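Local coordinates for L-lysine 6-monooxygenase involved in desferrioxamine biosynthesis (Erwinia amylovora CFBP1430, PDB 5O8R), which catalyses the NADPH-dependent, FAD-dependent N6-hydroxylation of L-lysine, a step in the biosynthesis of the siderophore desferrioxamine, at residues A163-C168 with L336-G341; S194-G199 with N223-A228; S303-M308 with L318-Q323. All blocks are in the same frame, centred on the assembly; numbering follows the deposited sequence.

Interaction 1. Residues A163-C168 with L336-G341; sequences AWSPAC and LVMATG. With NAP (NADP nicotinamide-adenine-dinucleotide phosphate), chain D.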
loop_
_atom_site.group_PDB
_atom_site.type_symbol
_atom_site.label_atom_id
_atom_site.label_comp_id
_atom_site.label_asym_id
_atom_site.label_seq_id
_atom_site.Cartn_x
_atom_site.Cartn_y
_atom_site.Cartn_z
ATOM N N ALA A 163 11.076 -17.719 28.865
ATOM C CA ALA A 163 10.848 -16.320 29.140
ATOM C C ALA A 163 11.994 -15.774 29.965
ATOM O O ALA A 163 12.387 -16.420 30.900
ATOM C CB ALA A 163 9.525 -16.168 29.864
ATOM N N TRP A 164 12.535 -14.609 29.595
ATOM C CA TRP A 164 13.753 -14.060 30.194
ATOM C C TRP A 164 13.656 -12.569 30.545
ATOM O O TRP A 164 13.011 -11.792 29.817
ATOM C CB TRP A 164 14.875 -14.275 29.226
ATOM C CG TRP A 164 16.212 -13.803 29.665
ATOM C CD1 TRP A 164 17.189 -14.551 30.235
ATOM C CD2 TRP A 164 16.756 -12.484 29.502
ATOM N NE1 TRP A 164 18.297 -13.785 30.465
ATOM C CE2 TRP A 164 18.067 -12.513 30.017
ATOM C CE3 TRP A 164 16.258 -11.281 28.970
ATOM C CZ2 TRP A 164 18.891 -11.388 30.044
ATOM C CZ3 TRP A 164 17.081 -10.163 28.978
ATOM C CH2 TRP A 164 18.389 -10.225 29.518
ATOM N N SER A 165 14.311 -12.203 31.666
ATOM C CA SER A 165 14.369 -10.829 32.208
ATOM C C SER A 165 15.789 -10.528 32.564
ATOM O O SER A 165 16.532 -11.435 32.817
ATOM C CB SER A 165 13.553 -10.691 33.485
ATOM O OG SER A 165 12.300 -11.344 33.371
ATOM N N PRO A 166 16.183 -9.249 32.614
ATOM C CA PRO A 166 17.603 -8.991 32.942
ATOM C C PRO A 166 17.891 -9.435 34.329
ATOM O O PRO A 166 17.010 -9.336 35.171
ATOM C CB PRO A 166 17.731 -7.472 32.874
ATOM C CG PRO A 166 16.520 -7.008 32.137
ATOM C CD PRO A 166 15.430 -8.011 32.361
ATOM N N ALA A 167 19.110 -9.909 34.549
ATOM C CA ALA A 167 19.549 -10.459 35.838
ATOM C C ALA A 167 19.106 -9.595 37.004
ATOM O O ALA A 167 18.419 -10.052 37.940
ATOM C CB ALA A 167 21.068 -10.570 35.844
ATOM N N CYS A 168 19.438 -8.313 36.884
ATOM C CA CYS A 168 19.134 -7.339 37.907
ATOM C C CYS A 168 17.639 -7.299 38.363
ATOM O O CYS A 168 17.320 -6.625 39.321
ATOM C CB CYS A 168 19.590 -5.969 37.418
ATOM S SG CYS A 168 18.336 -5.161 36.427
ATOM N N LEU A 336 5.091 -2.366 35.174
ATOM C CA LEU A 336 6.325 -2.656 34.471
ATOM C C LEU A 336 6.183 -3.948 33.643
ATOM O O LEU A 336 5.999 -5.003 34.204
ATOM C CB LEU A 336 7.477 -2.772 35.435
ATOM C CG LEU A 336 8.706 -3.247 34.717
ATOM C CD1 LEU A 336 9.097 -2.278 33.622
ATOM C CD2 LEU A 336 9.846 -3.325 35.695
ATOM N N VAL A 337 6.251 -3.841 32.314
ATOM C CA VAL A 337 6.101 -4.961 31.418
ATOM C C VAL A 337 7.466 -5.156 30.871
ATOM O O VAL A 337 8.018 -4.249 30.250
ATOM C CB VAL A 337 5.120 -4.679 30.294
ATOM C CG1 VAL A 337 5.117 -5.806 29.296
ATOM C CG2 VAL A 337 3.713 -4.505 30.863
ATOM N N MET A 338 8.023 -6.331 31.146
ATOM C CA MET A 338 9.389 -6.615 30.832
ATOM C C MET A 338 9.396 -7.452 29.541
ATOM O O MET A 338 9.164 -8.642 29.559
ATOM C CB MET A 338 9.986 -7.344 31.987
ATOM C CG MET A 338 11.478 -7.481 31.820
ATOM S SD MET A 338 12.353 -6.073 32.485
ATOM C CE MET A 338 11.750 -6.097 34.167
ATOM N N ALA A 339 9.655 -6.796 28.413
ATOM C CA ALA A 339 9.400 -7.347 27.079
ATOM C C ALA A 339 10.753 -7.649 26.503
ATOM O O ALA A 339 11.119 -7.192 25.407
ATOM C CB ALA A 339 8.628 -6.330 26.226
ATOM N N THR A 340 11.489 -8.446 27.261
ATOM C CA THR A 340 12.936 -8.631 27.059
ATOM C C THR A 340 13.280 -9.958 26.448
ATOM O O THR A 340 14.462 -10.282 26.307
ATOM C CB THR A 340 13.700 -8.490 28.387
ATOM O OG1 THR A 340 13.053 -9.257 29.418
ATOM C CG2 THR A 340 13.689 -7.057 28.797
ATOM N N GLY A 341 12.257 -10.726 26.084
ATOM C CA GLY A 341 12.463 -11.890 25.258
ATOM C C GLY A 341 12.530 -13.254 25.924
ATOM O O GLY A 341 11.835 -13.515 26.924
HETATM P PA NAP D . 13.464 -9.503 21.563
HETATM O O1A NAP D . 14.519 -10.555 21.970
HETATM O O2A NAP D . 13.598 -8.692 20.260
HETATM O O5B NAP D . 13.147 -8.461 22.753
HETATM C C5B NAP D . 14.254 -8.008 23.516
HETATM C C4B NAP D . 14.231 -6.511 23.657
HETATM O O4B NAP D . 14.553 -6.384 25.024
HETATM C C3B NAP D . 15.282 -5.799 22.775
HETATM O O3B NAP D . 14.885 -4.486 22.262
HETATM C C2B NAP D . 16.449 -5.811 23.758
HETATM O O2B NAP D . 17.499 -4.866 23.453
HETATM C C1B NAP D . 15.694 -5.562 25.063
HETATM N N9A NAP D . 16.504 -5.760 26.293
HETATM C C8A NAP D . 17.178 -6.847 26.771
HETATM N N7A NAP D . 17.823 -6.514 27.943
HETATM C C5A NAP D . 17.535 -5.228 28.184
HETATM C C6A NAP D . 17.865 -4.237 29.198
HETATM N N6A NAP D . 18.628 -4.645 30.193
HETATM N N1A NAP D . 17.395 -2.964 29.104
HETATM C C2A NAP D . 16.583 -2.564 28.086
HETATM N N3A NAP D . 16.217 -3.411 27.087
HETATM C C4A NAP D . 16.670 -4.721 27.102
HETATM O O3 NAP D . 12.143 -10.437 21.554
HETATM P PN NAP D . 10.572 -10.121 21.726
HETATM O O1N NAP D . 10.099 -11.135 22.724
HETATM O O2N NAP D . 10.293 -8.596 21.987
HETATM O O5D NAP D . 10.031 -10.706 20.298
HETATM C C5D NAP D . 10.868 -10.943 19.140
HETATM C C4D NAP D . 11.561 -12.318 19.173
HETATM O O4D NAP D . 10.496 -13.243 19.051
HETATM C C3D NAP D . 12.586 -12.553 18.032
HETATM O O3D NAP D . 13.872 -13.128 18.398
HETATM C C2D NAP D . 11.849 -13.436 17.046
HETATM O O2D NAP D . 12.547 -14.663 16.765
HETATM C C1D NAP D . 10.474 -13.704 17.700
HETATM N N1N NAP D . 9.280 -13.159 17.014
HETATM C C2N NAP D . 8.144 -12.954 17.748
HETATM C C3N NAP D . 6.984 -12.496 17.105
HETATM C C7N NAP D . 5.708 -12.232 17.827
HETATM O O7N NAP D . 4.639 -12.504 17.244
HETATM N N7N NAP D . 5.822 -11.686 19.042
HETATM C C4N NAP D . 6.991 -12.253 15.731
HETATM C C5N NAP D . 8.158 -12.466 15.007
HETATM C C6N NAP D . 9.288 -12.934 15.668
HETATM P P2B NAP D . 18.590 -5.156 22.294
HETATM O O1X NAP D . 19.782 -4.274 22.678
HETATM O O2X NAP D . 17.903 -4.795 20.980
HETATM O O3X NAP D . 18.837 -6.650 22.395
#

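Interaction 2. Residues S194-G199 with N223-A228; sequences SITVLG and NWITRA. With NAP (NADP nicotinamide-adenine-dinucleotide phosphate), chain D.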
loop_
_atom_site.group_PDB
_atom_site.type_symbol
_atom_site.label_atom_id
_atom_site.label_comp_id
_atom_site.label_asym_id
_atom_site.label_seq_id
_atom_site.Cartn_x
_atom_site.Cartn_y
_atom_site.Cartn_z
ATOM N N SER A 194 0.628 4.491 36.055
ATOM C CA SER A 194 1.759 4.603 35.167
ATOM C C SER A 194 2.290 3.187 34.769
ATOM O O SER A 194 2.441 2.325 35.603
ATOM C CB SER A 194 2.828 5.434 35.870
ATOM O OG SER A 194 3.819 4.606 36.442
ATOM N N ILE A 195 2.559 2.956 33.491
ATOM C CA ILE A 195 3.063 1.665 33.007
ATOM C C ILE A 195 4.246 1.928 32.130
ATOM O O ILE A 195 4.278 2.893 31.431
ATOM C CB ILE A 195 2.032 0.954 32.129
ATOM C CG1 ILE A 195 0.682 0.885 32.838
ATOM C CG2 ILE A 195 2.532 -0.435 31.783
ATOM C CD1 ILE A 195 -0.449 0.328 32.000
ATOM N N THR A 196 5.199 1.039 32.122
ATOM C CA THR A 196 6.401 1.241 31.348
ATOM C C THR A 196 6.676 -0.047 30.677
ATOM O O THR A 196 6.446 -1.073 31.244
ATOM C CB THR A 196 7.542 1.557 32.299
ATOM O OG1 THR A 196 7.265 2.816 32.883
ATOM C CG2 THR A 196 8.866 1.591 31.612
ATOM N N VAL A 197 7.207 0.002 29.479
ATOM C CA VAL A 197 7.373 -1.186 28.673
ATOM C C VAL A 197 8.793 -1.201 28.318
ATOM O O VAL A 197 9.263 -0.249 27.733
ATOM C CB VAL A 197 6.485 -1.147 27.439
ATOM C CG1 VAL A 197 6.803 -2.290 26.522
ATOM C CG2 VAL A 197 5.045 -1.290 27.871
ATOM N N LEU A 198 9.487 -2.258 28.723
ATOM C CA LEU A 198 10.931 -2.280 28.679
ATOM C C LEU A 198 11.386 -3.316 27.675
ATOM O O LEU A 198 11.034 -4.474 27.789
ATOM C CB LEU A 198 11.463 -2.561 30.054
ATOM C CG LEU A 198 12.965 -2.282 30.011
ATOM C CD1 LEU A 198 13.404 -1.293 31.059
ATOM C CD2 LEU A 198 13.719 -3.571 30.183
ATOM N N GLY A 199 12.147 -2.887 26.676
ATOM C CA GLY A 199 12.500 -3.725 25.502
ATOM C C GLY A 199 11.805 -3.219 24.244
ATOM O O GLY A 199 10.719 -2.659 24.363
ATOM N N ASN A 223 4.991 4.725 29.203
ATOM C CA ASN A 223 6.369 4.852 28.818
ATOM C C ASN A 223 6.853 3.653 28.071
ATOM O O ASN A 223 6.334 2.589 28.258
ATOM C CB ASN A 223 7.198 4.996 30.059
ATOM C CG ASN A 223 6.735 6.142 30.886
ATOM O OD1 ASN A 223 6.742 7.268 30.422
ATOM N ND2 ASN A 223 6.278 5.868 32.086
ATOM N N TRP A 224 7.872 3.864 27.246
ATOM C CA TRP A 224 8.559 2.838 26.510
ATOM C C TRP A 224 10.053 3.125 26.596
ATOM O O TRP A 224 10.468 4.211 26.274
ATOM C CB TRP A 224 8.105 2.853 25.044
ATOM C CG TRP A 224 8.464 1.602 24.255
ATOM C CD1 TRP A 224 9.225 0.549 24.676
ATOM C CD2 TRP A 224 8.089 1.301 22.925
ATOM N NE1 TRP A 224 9.315 -0.378 23.719
ATOM C CE2 TRP A 224 8.633 0.053 22.619
ATOM C CE3 TRP A 224 7.338 1.964 21.955
ATOM C CZ2 TRP A 224 8.482 -0.544 21.369
ATOM C CZ3 TRP A 224 7.163 1.349 20.700
ATOM C CH2 TRP A 224 7.737 0.116 20.425
ATOM N N ILE A 225 10.853 2.174 27.058
ATOM C CA ILE A 225 12.303 2.375 27.197
ATOM C C ILE A 225 12.963 1.150 26.664
ATOM O O ILE A 225 12.528 0.056 27.020
ATOM C CB ILE A 225 12.722 2.439 28.689
ATOM C CG1 ILE A 225 12.325 3.759 29.310
ATOM C CG2 ILE A 225 14.223 2.196 28.891
ATOM C CD1 ILE A 225 12.072 3.641 30.786
ATOM N N THR A 226 14.062 1.320 25.939
ATOM C CA THR A 226 14.836 0.188 25.435
ATOM C C THR A 226 16.351 0.439 25.322
ATOM O O THR A 226 16.801 1.559 25.245
ATOM C CB THR A 226 14.309 -0.232 24.081
ATOM O OG1 THR A 226 15.172 -1.216 23.520
ATOM C CG2 THR A 226 14.246 0.963 23.163
ATOM N N ARG A 227 17.112 -0.644 25.308
ATOM C CA ARG A 227 18.578 -0.616 25.198
ATOM C C ARG A 227 18.955 -0.279 23.756
ATOM O O ARG A 227 19.993 0.334 23.507
ATOM C CB ARG A 227 19.176 -2.013 25.580
ATOM C CG ARG A 227 20.653 -2.044 25.994
ATOM C CD ARG A 227 21.410 -3.296 25.518
ATOM N NE ARG A 227 21.348 -4.432 26.463
ATOM C CZ ARG A 227 20.754 -5.624 26.265
ATOM N NH1 ARG A 227 20.124 -5.912 25.138
ATOM N NH2 ARG A 227 20.778 -6.555 27.223
ATOM N N ALA A 228 18.092 -0.710 22.824
ATOM C CA ALA A 228 18.331 -0.614 21.402
ATOM C C ALA A 228 18.473 0.826 21.041
ATOM O O ALA A 228 17.953 1.685 21.739
ATOM C CB ALA A 228 17.168 -1.196 20.615
HETATM P PA NAP D . 13.464 -9.503 21.563
HETATM O O1A NAP D . 14.519 -10.555 21.970
HETATM O O2A NAP D . 13.598 -8.692 20.260
HETATM O O5B NAP D . 13.147 -8.461 22.753
HETATM C C5B NAP D . 14.254 -8.008 23.516
HETATM C C4B NAP D . 14.231 -6.511 23.657
HETATM O O4B NAP D . 14.553 -6.384 25.024
HETATM C C3B NAP D . 15.282 -5.799 22.775
HETATM O O3B NAP D . 14.885 -4.486 22.262
HETATM C C2B NAP D . 16.449 -5.811 23.758
HETATM O O2B NAP D . 17.499 -4.866 23.453
HETATM C C1B NAP D . 15.694 -5.562 25.063
HETATM N N9A NAP D . 16.504 -5.760 26.293
HETATM C C8A NAP D . 17.178 -6.847 26.771
HETATM N N7A NAP D . 17.823 -6.514 27.943
HETATM C C5A NAP D . 17.535 -5.228 28.184
HETATM C C6A NAP D . 17.865 -4.237 29.198
HETATM N N6A NAP D . 18.628 -4.645 30.193
HETATM N N1A NAP D . 17.395 -2.964 29.104
HETATM C C2A NAP D . 16.583 -2.564 28.086
HETATM N N3A NAP D . 16.217 -3.411 27.087
HETATM C C4A NAP D . 16.670 -4.721 27.102
HETATM O O3 NAP D . 12.143 -10.437 21.554
HETATM P PN NAP D . 10.572 -10.121 21.726
HETATM O O1N NAP D . 10.099 -11.135 22.724
HETATM O O2N NAP D . 10.293 -8.596 21.987
HETATM O O5D NAP D . 10.031 -10.706 20.298
HETATM C C5D NAP D . 10.868 -10.943 19.140
HETATM C C4D NAP D . 11.561 -12.318 19.173
HETATM O O4D NAP D . 10.496 -13.243 19.051
HETATM C C3D NAP D . 12.586 -12.553 18.032
HETATM O O3D NAP D . 13.872 -13.128 18.398
HETATM C C2D NAP D . 11.849 -13.436 17.046
HETATM O O2D NAP D . 12.547 -14.663 16.765
HETATM C C1D NAP D . 10.474 -13.704 17.700
HETATM N N1N NAP D . 9.280 -13.159 17.014
HETATM C C2N NAP D . 8.144 -12.954 17.748
HETATM C C3N NAP D . 6.984 -12.496 17.105
HETATM C C7N NAP D . 5.708 -12.232 17.827
HETATM O O7N NAP D . 4.639 -12.504 17.244
HETATM N N7N NAP D . 5.822 -11.686 19.042
HETATM C C4N NAP D . 6.991 -12.253 15.731
HETATM C C5N NAP D . 8.158 -12.466 15.007
HETATM C C6N NAP D . 9.288 -12.934 15.668
HETATM P P2B NAP D . 18.590 -5.156 22.294
HETATM O O1X NAP D . 19.782 -4.274 22.678
HETATM O O2X NAP D . 17.903 -4.795 20.980
HETATM O O3X NAP D . 18.837 -6.650 22.395
#

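Interaction 3. Residues S303-M308 with L318-Q323; sequences SELTDM and LKLHQQ. With NAP (NADP nicotinamide-adenine-dinucleotide phosphate), chain D.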
loop_
_atom_site.group_PDB
_atom_site.type_symbol
_atom_site.label_atom_id
_atom_site.label_comp_id
_atom_site.label_asym_id
_atom_site.label_seq_id
_atom_site.Cartn_x
_atom_site.Cartn_y
_atom_site.Cartn_z
ATOM N N SER A 303 19.170 2.750 26.105
ATOM C CA SER A 303 19.195 2.688 27.588
ATOM C C SER A 303 19.116 1.262 28.191
ATOM O O SER A 303 18.053 0.603 28.205
ATOM C CB SER A 303 18.081 3.545 28.196
ATOM O OG SER A 303 17.991 4.800 27.576
ATOM N N GLU A 304 20.259 0.820 28.722
ATOM C CA GLU A 304 20.373 -0.439 29.436
ATOM C C GLU A 304 19.810 -0.262 30.819
ATOM O O GLU A 304 20.098 0.739 31.476
ATOM C CB GLU A 304 21.843 -0.875 29.531
ATOM C CG GLU A 304 22.038 -2.215 30.241
ATOM C CD GLU A 304 23.116 -3.074 29.628
ATOM O OE1 GLU A 304 24.283 -2.906 30.016
ATOM O OE2 GLU A 304 22.790 -3.916 28.770
ATOM N N LEU A 305 19.006 -1.231 31.245
ATOM C CA LEU A 305 18.453 -1.273 32.599
ATOM C C LEU A 305 19.456 -2.006 33.433
ATOM O O LEU A 305 19.566 -3.220 33.320
ATOM C CB LEU A 305 17.111 -2.005 32.624
ATOM C CG LEU A 305 16.440 -2.140 33.991
ATOM C CD1 LEU A 305 15.739 -0.850 34.339
ATOM C CD2 LEU A 305 15.423 -3.274 34.037
ATOM N N THR A 306 20.197 -1.250 34.245
ATOM C CA THR A 306 21.315 -1.746 35.079
ATOM C C THR A 306 20.921 -2.170 36.523
ATOM O O THR A 306 21.405 -3.192 37.009
ATOM C CB THR A 306 22.377 -0.654 35.202
ATOM O OG1 THR A 306 21.767 0.543 35.717
ATOM C CG2 THR A 306 22.957 -0.358 33.852
ATOM N N ASP A 307 20.063 -1.389 37.185
ATOM C CA ASP A 307 19.515 -1.733 38.501
ATOM C C ASP A 307 18.012 -1.379 38.605
ATOM O O ASP A 307 17.497 -0.608 37.829
ATOM C CB ASP A 307 20.334 -1.042 39.595
ATOM C CG ASP A 307 20.871 -2.029 40.636
ATOM O OD1 ASP A 307 22.100 -2.247 40.634
ATOM O OD2 ASP A 307 20.070 -2.606 41.424
ATOM N N MET A 308 17.335 -1.943 39.564
ATOM C CA MET A 308 15.966 -1.573 39.750
ATOM C C MET A 308 15.635 -1.779 41.189
ATOM O O MET A 308 16.222 -2.583 41.859
ATOM C CB MET A 308 15.034 -2.300 38.814
ATOM C CG MET A 308 14.972 -3.775 38.993
ATOM S SD MET A 308 13.665 -4.271 37.916
ATOM C CE MET A 308 12.256 -3.966 38.942
ATOM N N LEU A 318 13.840 2.879 38.110
ATOM C CA LEU A 318 14.631 2.147 37.122
ATOM C C LEU A 318 15.921 2.905 36.903
ATOM O O LEU A 318 15.909 4.079 36.640
ATOM C CB LEU A 318 13.843 2.011 35.808
ATOM C CG LEU A 318 12.323 1.754 35.962
ATOM C CD1 LEU A 318 11.556 1.628 34.634
ATOM C CD2 LEU A 318 12.096 0.512 36.812
ATOM N N LYS A 319 17.041 2.243 37.043
ATOM C CA LYS A 319 18.314 2.889 36.836
ATOM C C LYS A 319 18.666 2.474 35.447
ATOM O O LYS A 319 18.759 1.274 35.154
ATOM C CB LYS A 319 19.388 2.432 37.849
ATOM C CG LYS A 319 19.005 2.589 39.326
ATOM C CD LYS A 319 19.435 3.918 39.933
ATOM C CE LYS A 319 19.431 3.869 41.463
ATOM N NZ LYS A 319 20.775 4.174 42.037
ATOM N N LEU A 320 18.844 3.468 34.585
ATOM C CA LEU A 320 19.132 3.246 33.167
ATOM C C LEU A 320 20.471 3.869 32.822
ATOM O O LEU A 320 20.863 4.872 33.433
ATOM C CB LEU A 320 18.034 3.880 32.341
ATOM C CG LEU A 320 16.637 3.351 32.679
ATOM C CD1 LEU A 320 15.567 4.309 32.193
ATOM C CD2 LEU A 320 16.432 1.983 32.063
ATOM N N HIS A 321 21.175 3.284 31.865
ATOM C CA HIS A 321 22.448 3.820 31.407
ATOM C C HIS A 321 22.294 4.202 29.937
ATOM O O HIS A 321 22.183 3.314 29.089
ATOM C CB HIS A 321 23.597 2.826 31.565
ATOM C CG HIS A 321 24.926 3.394 31.214
ATOM N ND1 HIS A 321 25.834 2.707 30.436
ATOM C CD2 HIS A 321 25.496 4.585 31.506
ATOM C CE1 HIS A 321 26.915 3.446 30.277
ATOM N NE2 HIS A 321 26.743 4.584 30.929
ATOM N N GLN A 322 22.256 5.502 29.620
ATOM C CA GLN A 322 22.133 5.922 28.220
ATOM C C GLN A 322 23.518 5.679 27.600
ATOM O O GLN A 322 24.453 6.444 27.835
ATOM C CB GLN A 322 21.654 7.382 28.103
ATOM C CG GLN A 322 20.817 7.764 26.866
ATOM C CD GLN A 322 21.603 7.883 25.550
ATOM O OE1 GLN A 322 22.658 7.275 25.377
ATOM N NE2 GLN A 322 21.072 8.661 24.606
ATOM N N GLN A 323 23.643 4.607 26.813
ATOM C CA GLN A 323 24.973 4.058 26.404
ATOM C C GLN A 323 25.780 4.816 25.355
ATOM O O GLN A 323 26.948 4.584 25.200
ATOM C CB GLN A 323 24.840 2.578 25.973
ATOM C CG GLN A 323 25.266 1.597 27.072
ATOM C CD GLN A 323 24.588 0.235 27.064
ATOM O OE1 GLN A 323 24.731 -0.494 28.036
ATOM N NE2 GLN A 323 23.837 -0.104 26.005
HETATM P PA NAP D . 13.464 -9.503 21.563
HETATM O O1A NAP D . 14.519 -10.555 21.970
HETATM O O2A NAP D . 13.598 -8.692 20.260
HETATM O O5B NAP D . 13.147 -8.461 22.753
HETATM C C5B NAP D . 14.254 -8.008 23.516
HETATM C C4B NAP D . 14.231 -6.511 23.657
HETATM O O4B NAP D . 14.553 -6.384 25.024
HETATM C C3B NAP D . 15.282 -5.799 22.775
HETATM O O3B NAP D . 14.885 -4.486 22.262
HETATM C C2B NAP D . 16.449 -5.811 23.758
HETATM O O2B NAP D . 17.499 -4.866 23.453
HETATM C C1B NAP D . 15.694 -5.562 25.063
HETATM N N9A NAP D . 16.504 -5.760 26.293
HETATM C C8A NAP D . 17.178 -6.847 26.771
HETATM N N7A NAP D . 17.823 -6.514 27.943
HETATM C C5A NAP D . 17.535 -5.228 28.184
HETATM C C6A NAP D . 17.865 -4.237 29.198
HETATM N N6A NAP D . 18.628 -4.645 30.193
HETATM N N1A NAP D . 17.395 -2.964 29.104
HETATM C C2A NAP D . 16.583 -2.564 28.086
HETATM N N3A NAP D . 16.217 -3.411 27.087
HETATM C C4A NAP D . 16.670 -4.721 27.102
HETATM O O3 NAP D . 12.143 -10.437 21.554
HETATM P PN NAP D . 10.572 -10.121 21.726
HETATM O O1N NAP D . 10.099 -11.135 22.724
HETATM O O2N NAP D . 10.293 -8.596 21.987
HETATM O O5D NAP D . 10.031 -10.706 20.298
HETATM C C5D NAP D . 10.868 -10.943 19.140
HETATM C C4D NAP D . 11.561 -12.318 19.173
HETATM O O4D NAP D . 10.496 -13.243 19.051
HETATM C C3D NAP D . 12.586 -12.553 18.032
HETATM O O3D NAP D . 13.872 -13.128 18.398
HETATM C C2D NAP D . 11.849 -13.436 17.046
HETATM O O2D NAP D . 12.547 -14.663 16.765
HETATM C C1D NAP D . 10.474 -13.704 17.700
HETATM N N1N NAP D . 9.280 -13.159 17.014
HETATM C C2N NAP D . 8.144 -12.954 17.748
HETATM C C3N NAP D . 6.984 -12.496 17.105
HETATM C C7N NAP D . 5.708 -12.232 17.827
HETATM O O7N NAP D . 4.639 -12.504 17.244
HETATM N N7N NAP D . 5.822 -11.686 19.042
HETATM C C4N NAP D . 6.991 -12.253 15.731
HETATM C C5N NAP D . 8.158 -12.466 15.007
HETATM C C6N NAP D . 9.288 -12.934 15.668
HETATM P P2B NAP D . 18.590 -5.156 22.294
HETATM O O1X NAP D . 19.782 -4.274 22.678
HETATM O O2X NAP D . 17.903 -4.795 20.980
HETATM O O3X NAP D . 18.837 -6.650 22.395
#

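Interaction 1. Residues A163-C168 with L336-G341
Thr-340 and Trp-164 hold this contact together, and the threonine side chain is the one to follow. Its CB lies 3.8 Å from CZ3 of Trp-164, the two side chains crossing at about a right angle. From CB the branches part company. OG1, set between the backbone N and the carbonyl carbon (chi1 47°), turns to the 163-168 loop and donates to the carbonyl O of Trp-164 at 2.6 Å, 16° from the carbonyl plane. CG2 goes the other way, to the ribose and glycosidic nitrogen of the NADP, lying 3.9 Å from O4B. One residue thus ties the loop on one branch and meets the nucleotide on the other.

A second bond crosses between backbones: Trp-164 N donates to Gly-341 O at 3.0 Å, coming from above the carbonyl plane. That same oxygen also accepts from His-178. With CG anti to its backbone N, Trp-164 sends its six-membered ring toward Thr-340, CE3 and CZ3 coming near Thr-340 O, and the ring meets the adenine by its edge, CZ3 lying 3.9 Å from N7A of the NADP. His-343 meets the indole as well.

Further along, CD of Pro-166 rests 3.6 Å from SD of Met-338, whose chain bends at chi2 and chi3, while Pro-166 CG approaches the adenine amino nitrogen N6A. Gly-341, at positive phi, brings its CA to 3.5 Å from the phosphate oxygen O1N.

Strand 335-338 belongs to a five-stranded parallel sheet, and the loop just beyond it is laid against the adenosine and pyrophosphate. This is the way a Rossmann-type domain receives its dinucleotide at the C-terminal ends of its strands, here with a second loop of the chain closing over one side of the adenine.

Interaction 2. Residues S194-G199 with N223-A228
Strands 194-198 and 223-225 run side by side in parallel, with Thr-196, Val-197 and Leu-198 paired to Asn-223, Trp-224 and Ile-225, and the backbone bonds alternate from Ile-195 O, taken by Asn-223 N at 3.0 Å, to Gly-199 N, given to Ile-225 O at 3.0 Å.

Trp-224 adds a side-chain bond at the end of this run. Its NE1 donates to Gly-199 O at 2.8 Å, with the oxygen almost in the indole plane and the N-H...O angle 165°. CG anti to the backbone N (chi1 -164°), with chi2 near zero, swings the pyrrole edge across to the neighbouring strand, CD1 lying close to Val-197 O; Tyr-208 stacks on the indole. On the other face of the sheet, Leu-198 CD1 and Ile-225 CG2 meet at 4.2 Å, and Thr-196 CG2 touches Ile-225 CD1. Asn-223 ND2 reaches Thr-196 OG1 in a weak bond, that hydroxyl being bonded also to Thr-333 and the amide oxygen to Asn-298.

At the C-terminal ends of the strands the NADP comes in. Leu-198 CD2 packs 3.7 Å from C2A of the adenine. Thr-226 OG1 accepts from Ala-228 N in an ST turn and is also hydrogen-bonded with Ser-200 OG. Arg-227 lays one guanidinium face on the adenine at C5A, while NH1 grips O1X of the 2'-phosphate at 3.0 Å.

Strand 194-198, helix 202-212 and strand 221-225 form the beta-alpha-beta unit of a Rossmann-type NADP site, and an arginine on the 2'-phosphate fits a preference for NADPH over NADH.

Interaction 3. Residues S303-M308 with L318-Q323
Two torsions bring the key groups of Thr-306 and Leu-305 onto the neighbouring strand: chi1 of 55° holds Thr-306 OG1 between its backbone N and carbonyl carbon, facing Lys-319 O, and chi1 of 179° carries the Leu-305 side chain out to Leu-318 and Leu-320. Lys-319 O is therefore approached twice from the same residue, by Thr-306 N at 3.0 Å and, weakly, by Thr-306 OG1 at 3.1 Å.

Here the antiparallel register slips by one. Thr-306 and Asp-307 both face Lys-319, a classic beta bulge, and Lys-319 N then donates to Asp-307 O at 3.0 Å. On the other side of the bulge Glu-304 and His-321 are a hydrogen-bonded pair, His-321 N meeting Glu-304 O at 2.8 Å in the carbonyl plane.

On the buried face Leu-305 CD1 meets two leucines, 3.7 Å from Leu-318 CB and the same distance from Leu-320 CD2; Ser-303 CB lies next to Leu-320 CB. Gln-322 is on this face too: its OE1 accepts from Glu-324 N, while NE2 bonds Phe-427 O of a second subunit. At the bulge Thr-306 CG2 rests 4.0 Å from His-321 CB; on the face of Asp-307 and Lys-319, Asp-307 CB touches CG of Lys-319. His-321 NE2 is bonded to Asp-326.

The backbone N-H of Leu-305 is not spent within the hairpin, since Leu-305 and Leu-320 are a non-hydrogen-bonded pair. Leu-305 N donates instead to N1A of the adenine at 3.2 Å, so a main-chain N-H, from an edge the strand pair does not use, meets the base, consistent with a part in adenine recognition. Glu-304 OE2 forms a salt bridge with Arg-227 NE, and such a carboxylate would tend to steady the arginine that grips the 2'-phosphate.

How the interactions relate
The three contacts lie around the adenosine half of one NADP, their centres 11 to 13 Å apart. Interactions 1 and 2 share a sheet: strands 335-338 and 194-198 are neighbours, with Ala-339 N and Leu-198 O 2.8 Å apart, a probable hydrogen bond. The hairpin of interaction 3 comes later in the chain and touches interaction 2, where Thr-226 O and Ser-303 N, also 2.8 Å apart, probably bond, and Ile-225 CD1 packs 3.8 Å from Leu-320 CD1. It meets interaction 1 as well, through Cys-168 CB, 3.3 Å from Thr-306 O. The adenine is thus bordered by loop, sheet end and hairpin.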